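PDB 6VYE: 6-phosphogluconolactonase from Trypanosoma cruzi, which catalyses the hydrolysis of 6-phosphogluconolactone to 6-phosphogluconate, the second step of the oxidative pentose phosphate pathway. Local coordinates for residues 84-96 against 112-126. Residues are numbered along the deposited sequence; the frame is centred on the assembly and turned at random.
Sequences ERLVPADAAESNY and VVPVDVGCVGKVSKV. With PO4 (phosphate ion), chain D.
Leu86 and Val117 meet through single methyl groups, CD2 of the leucine lying 3.9 Å from CG1 of the valine, and the same CD2 also touches SG of Cys119. Leu86 also packs CB and CD1 against CG1 of Val126, while CG2 of Val120 rests against the leucine's backbone carbonyl. Val117 serves two neighbours by splitting its branches: with chi1 at -63°, CG1 turns to Leu86 and CG2 is left to press on the loop, 3.3 Å from O of Val87. Val120, whose atoms are poorly ordered, sets CG1 against CD of Pro88. Farther along, the ring of Pro114 lies over one face of Tyr96 in a CH-pi contact, its CG 4.1 Å from the ring centroid and 12° off the normal; CG1 of Val112 comes to CE1 of the same ring.

No direct hydrogen bond joins 84-96 to 112-126; the polar link between them runs through Glu84 and a water. Its CB and CG lie alongside Val115, running the opposite way, CG also reaches CG1 of Val117, and the bend at chi2 (55°) brings the carboxylate back to its own segment. OE1 takes N of Asn95 on its syn lone pair, at 2.8 Å, and N of Arg85 on its anti one; OE2 takes N of Tyr96. The water donates to OE2 and accepts from N of Val115. The buried carboxylate thus receives backbone N-H groups at the start of helix 95-104, which would probably stabilise its negative charge. Arg85, ending strand 77-85, bonds through NH1 to O of Glu93 and through NH2 to a phosphate ion, probably from the crystallisation liquor, also held by Arg206 and His173; it may mark where the substrate's phosphate sits. Helix 128-146 backs Leu86 and Val115. Thus the connection from strand 77-85 to helix 95-104 packs against the segment leading into helix 128-146, in the family's Rossmann-like alpha/beta fold.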
# COMPACT_ATOMS: atom_id res chain seq x y z
N GLU A 84 5.54 4.15 -5.95
CA GLU A 84 5.47 4.75 -7.30
C GLU A 84 6.71 4.32 -8.07
O GLU A 84 7.80 4.35 -7.49
CB GLU A 84 5.41 6.28 -7.21
CG GLU A 84 5.18 6.92 -8.56
CD GLU A 84 3.94 6.41 -9.29
OE1 GLU A 84 4.00 5.26 -9.86
OE2 GLU A 84 2.91 7.12 -9.26
N ARG A 85 6.52 4.00 -9.35
CA ARG A 85 7.59 3.76 -10.34
C ARG A 85 8.14 5.11 -10.78
O ARG A 85 7.33 6.02 -11.01
CB ARG A 85 7.04 2.97 -11.52
CG ARG A 85 6.72 1.53 -11.17
CD ARG A 85 5.42 1.39 -10.40
NE ARG A 85 4.98 0.00 -10.40
CZ ARG A 85 4.41 -0.62 -11.43
NH1 ARG A 85 4.17 0.01 -12.57
NH2 ARG A 85 4.08 -1.89 -11.31
N LEU A 86 9.46 5.25 -10.83
CA LEU A 86 10.13 6.47 -11.33
C LEU A 86 10.12 6.39 -12.85
O LEU A 86 11.15 6.06 -13.48
CB LEU A 86 11.51 6.60 -10.70
CG LEU A 86 11.42 7.04 -9.24
CD1 LEU A 86 12.67 6.70 -8.43
CD2 LEU A 86 11.13 8.53 -9.18
N VAL A 87 8.93 6.60 -13.39
CA VAL A 87 8.60 6.75 -14.83
C VAL A 87 7.75 8.02 -14.93
O VAL A 87 7.30 8.57 -13.92
CB VAL A 87 7.88 5.50 -15.37
CG1 VAL A 87 8.76 4.26 -15.29
CG2 VAL A 87 6.56 5.25 -14.66
N PRO A 88 7.55 8.59 -16.14
CA PRO A 88 6.75 9.80 -16.26
C PRO A 88 5.35 9.59 -15.63
O PRO A 88 4.85 8.52 -15.66
CB PRO A 88 6.73 10.04 -17.78
CG PRO A 88 8.04 9.43 -18.22
CD PRO A 88 8.14 8.15 -17.42
N ALA A 89 4.80 10.66 -15.06
CA ALA A 89 3.49 10.71 -14.38
C ALA A 89 2.36 10.29 -15.33
O ALA A 89 1.30 9.89 -14.81
CB ALA A 89 3.27 12.09 -13.83
N ASP A 90 2.56 10.33 -16.65
CA ASP A 90 1.54 9.91 -17.65
C ASP A 90 1.88 8.55 -18.29
O ASP A 90 1.16 8.18 -19.20
CB ASP A 90 1.35 10.99 -18.71
CG ASP A 90 2.65 11.50 -19.34
OD1 ASP A 90 3.71 10.93 -19.05
OD2 ASP A 90 2.59 12.49 -20.08
N ALA A 91 2.90 7.81 -17.85
CA ALA A 91 3.32 6.51 -18.44
C ALA A 91 2.35 5.41 -18.02
O ALA A 91 1.69 5.56 -16.98
CB ALA A 91 4.72 6.14 -18.02
N ALA A 92 2.31 4.32 -18.78
CA ALA A 92 1.44 3.15 -18.50
C ALA A 92 1.87 2.51 -17.18
O ALA A 92 1.02 1.92 -16.54
CB ALA A 92 1.47 2.18 -19.65
N GLU A 93 3.13 2.69 -16.76
CA GLU A 93 3.69 2.06 -15.53
C GLU A 93 3.56 2.99 -14.31
O GLU A 93 4.06 2.59 -13.23
CB GLU A 93 5.15 1.67 -15.76
CG GLU A 93 5.30 0.30 -16.43
CD GLU A 93 6.55 0.12 -17.28
OE1 GLU A 93 7.57 0.79 -16.98
OE2 GLU A 93 6.52 -0.72 -18.24
N SER A 94 2.92 4.17 -14.44
CA SER A 94 2.70 5.13 -13.32
C SER A 94 1.49 4.69 -12.48
O SER A 94 0.39 4.57 -13.05
CB SER A 94 2.53 6.53 -13.83
OG SER A 94 2.08 7.41 -12.80
N ASN A 95 1.65 4.48 -11.17
CA ASN A 95 0.52 4.22 -10.24
C ASN A 95 -0.39 5.47 -10.19
O ASN A 95 -1.64 5.33 -10.17
CB ASN A 95 1.02 3.84 -8.84
CG ASN A 95 1.69 2.48 -8.81
OD1 ASN A 95 1.42 1.63 -9.64
ND2 ASN A 95 2.56 2.24 -7.84
N TYR A 96 0.20 6.65 -10.22
CA TYR A 96 -0.57 7.93 -10.22
C TYR A 96 -1.45 8.01 -11.48
O TYR A 96 -2.67 8.29 -11.36
CB TYR A 96 0.35 9.13 -10.05
CG TYR A 96 -0.41 10.41 -10.21
CD1 TYR A 96 -1.50 10.67 -9.40
CD2 TYR A 96 -0.11 11.32 -11.22
CE1 TYR A 96 -2.26 11.81 -9.56
CE2 TYR A 96 -0.86 12.47 -11.39
CZ TYR A 96 -1.93 12.72 -10.55
OH TYR A 96 -2.70 13.83 -10.67
N VAL A 112 -4.89 15.10 -3.31
CA VAL A 112 -4.16 14.17 -4.20
C VAL A 112 -2.69 14.46 -4.04
O VAL A 112 -2.29 15.57 -4.38
CB VAL A 112 -4.64 14.31 -5.66
CG1 VAL A 112 -3.87 13.38 -6.58
CG2 VAL A 112 -6.12 14.08 -5.76
N VAL A 113 -1.92 13.50 -3.56
CA VAL A 113 -0.50 13.75 -3.17
C VAL A 113 0.38 12.73 -3.87
O VAL A 113 0.77 11.74 -3.28
CB VAL A 113 -0.37 13.73 -1.63
CG1 VAL A 113 0.93 14.34 -1.18
CG2 VAL A 113 -1.56 14.44 -0.98
N PRO A 114 0.70 12.94 -5.17
CA PRO A 114 1.57 12.04 -5.93
C PRO A 114 3.04 12.18 -5.51
O PRO A 114 3.40 13.17 -4.89
CB PRO A 114 1.48 12.49 -7.39
CG PRO A 114 0.57 13.72 -7.40
CD PRO A 114 0.29 14.11 -5.96
N VAL A 115 3.85 11.17 -5.82
CA VAL A 115 5.33 11.28 -5.71
C VAL A 115 5.82 12.20 -6.84
O VAL A 115 5.36 12.04 -7.98
CB VAL A 115 5.96 9.87 -5.75
CG1 VAL A 115 7.48 9.89 -5.80
CG2 VAL A 115 5.48 9.01 -4.59
N ASP A 116 6.68 13.17 -6.55
CA ASP A 116 7.33 14.00 -7.60
C ASP A 116 8.30 13.09 -8.37
O ASP A 116 9.22 12.58 -7.74
CB ASP A 116 8.03 15.24 -7.02
CG ASP A 116 8.14 16.38 -8.02
OD1 ASP A 116 7.10 16.95 -8.40
OD2 ASP A 116 9.27 16.71 -8.41
N VAL A 117 8.06 12.85 -9.66
CA VAL A 117 8.91 11.96 -10.51
C VAL A 117 9.61 12.78 -11.62
O VAL A 117 10.02 12.18 -12.61
CB VAL A 117 8.09 10.79 -11.11
CG1 VAL A 117 7.54 9.90 -10.01
CG2 VAL A 117 6.95 11.28 -12.02
N GLY A 118 9.72 14.10 -11.44
CA GLY A 118 10.35 15.02 -12.40
C GLY A 118 11.77 14.61 -12.71
O GLY A 118 12.20 14.84 -13.85
N CYS A 119 12.47 14.01 -11.75
CA CYS A 119 13.86 13.49 -11.92
C CYS A 119 13.94 12.66 -13.22
O CYS A 119 15.00 12.73 -13.89
CB CYS A 119 14.32 12.70 -10.70
SG CYS A 119 13.74 10.99 -10.63
N VAL A 120 12.89 11.92 -13.59
CA VAL A 120 12.78 11.23 -14.92
C VAL A 120 12.76 12.33 -15.99
O VAL A 120 11.93 13.24 -15.87
CB VAL A 120 11.54 10.33 -15.04
CG1 VAL A 120 11.53 9.56 -16.35
CG2 VAL A 120 11.40 9.37 -13.87
N GLY A 121 13.64 12.26 -16.99
CA GLY A 121 13.69 13.25 -18.09
C GLY A 121 14.54 14.47 -17.75
O GLY A 121 14.92 15.19 -18.70
N LYS A 122 14.81 14.72 -16.46
CA LYS A 122 15.92 15.61 -15.99
C LYS A 122 17.23 14.81 -16.00
O LYS A 122 18.30 15.44 -15.92
CB LYS A 122 15.64 16.16 -14.58
CG LYS A 122 14.41 17.04 -14.43
CD LYS A 122 14.65 18.50 -14.73
CE LYS A 122 13.55 19.38 -14.18
NZ LYS A 122 13.66 19.55 -12.72
N VAL A 123 17.15 13.47 -16.10
CA VAL A 123 18.31 12.53 -16.20
C VAL A 123 18.03 11.58 -17.37
O VAL A 123 16.86 11.44 -17.76
CB VAL A 123 18.55 11.76 -14.88
CG1 VAL A 123 17.66 10.54 -14.72
CG2 VAL A 123 20.01 11.36 -14.73
N SER A 124 19.09 10.97 -17.92
CA SER A 124 19.02 9.99 -19.05
C SER A 124 18.59 8.62 -18.52
O SER A 124 17.70 8.00 -19.13
CB SER A 124 20.33 9.92 -19.78
OG SER A 124 21.42 9.94 -18.87
N LYS A 125 19.20 8.16 -17.42
CA LYS A 125 18.87 6.87 -16.76
C LYS A 125 18.74 7.10 -15.25
O LYS A 125 19.75 7.52 -14.62
CB LYS A 125 19.95 5.82 -17.08
CG LYS A 125 19.65 4.84 -18.21
CD LYS A 125 20.74 4.76 -19.29
CE LYS A 125 22.09 4.30 -18.79
NZ LYS A 125 22.10 2.86 -18.45
N VAL A 126 17.55 6.85 -14.69
CA VAL A 126 17.27 6.97 -13.23
C VAL A 126 18.18 5.98 -12.50
O VAL A 126 18.23 4.82 -12.92
CB VAL A 126 15.79 6.70 -12.89
CG1 VAL A 126 15.55 6.67 -11.39
CG2 VAL A 126 14.89 7.73 -13.54
P PO4 D . 5.19 -4.65 -8.72
O1 PO4 D . 5.56 -3.99 -7.36
O2 PO4 D . 3.70 -4.72 -8.85
O3 PO4 D . 5.70 -6.07 -8.80
O4 PO4 D . 5.83 -3.83 -9.84
O HOH W 1 2.71 9.22 -7.42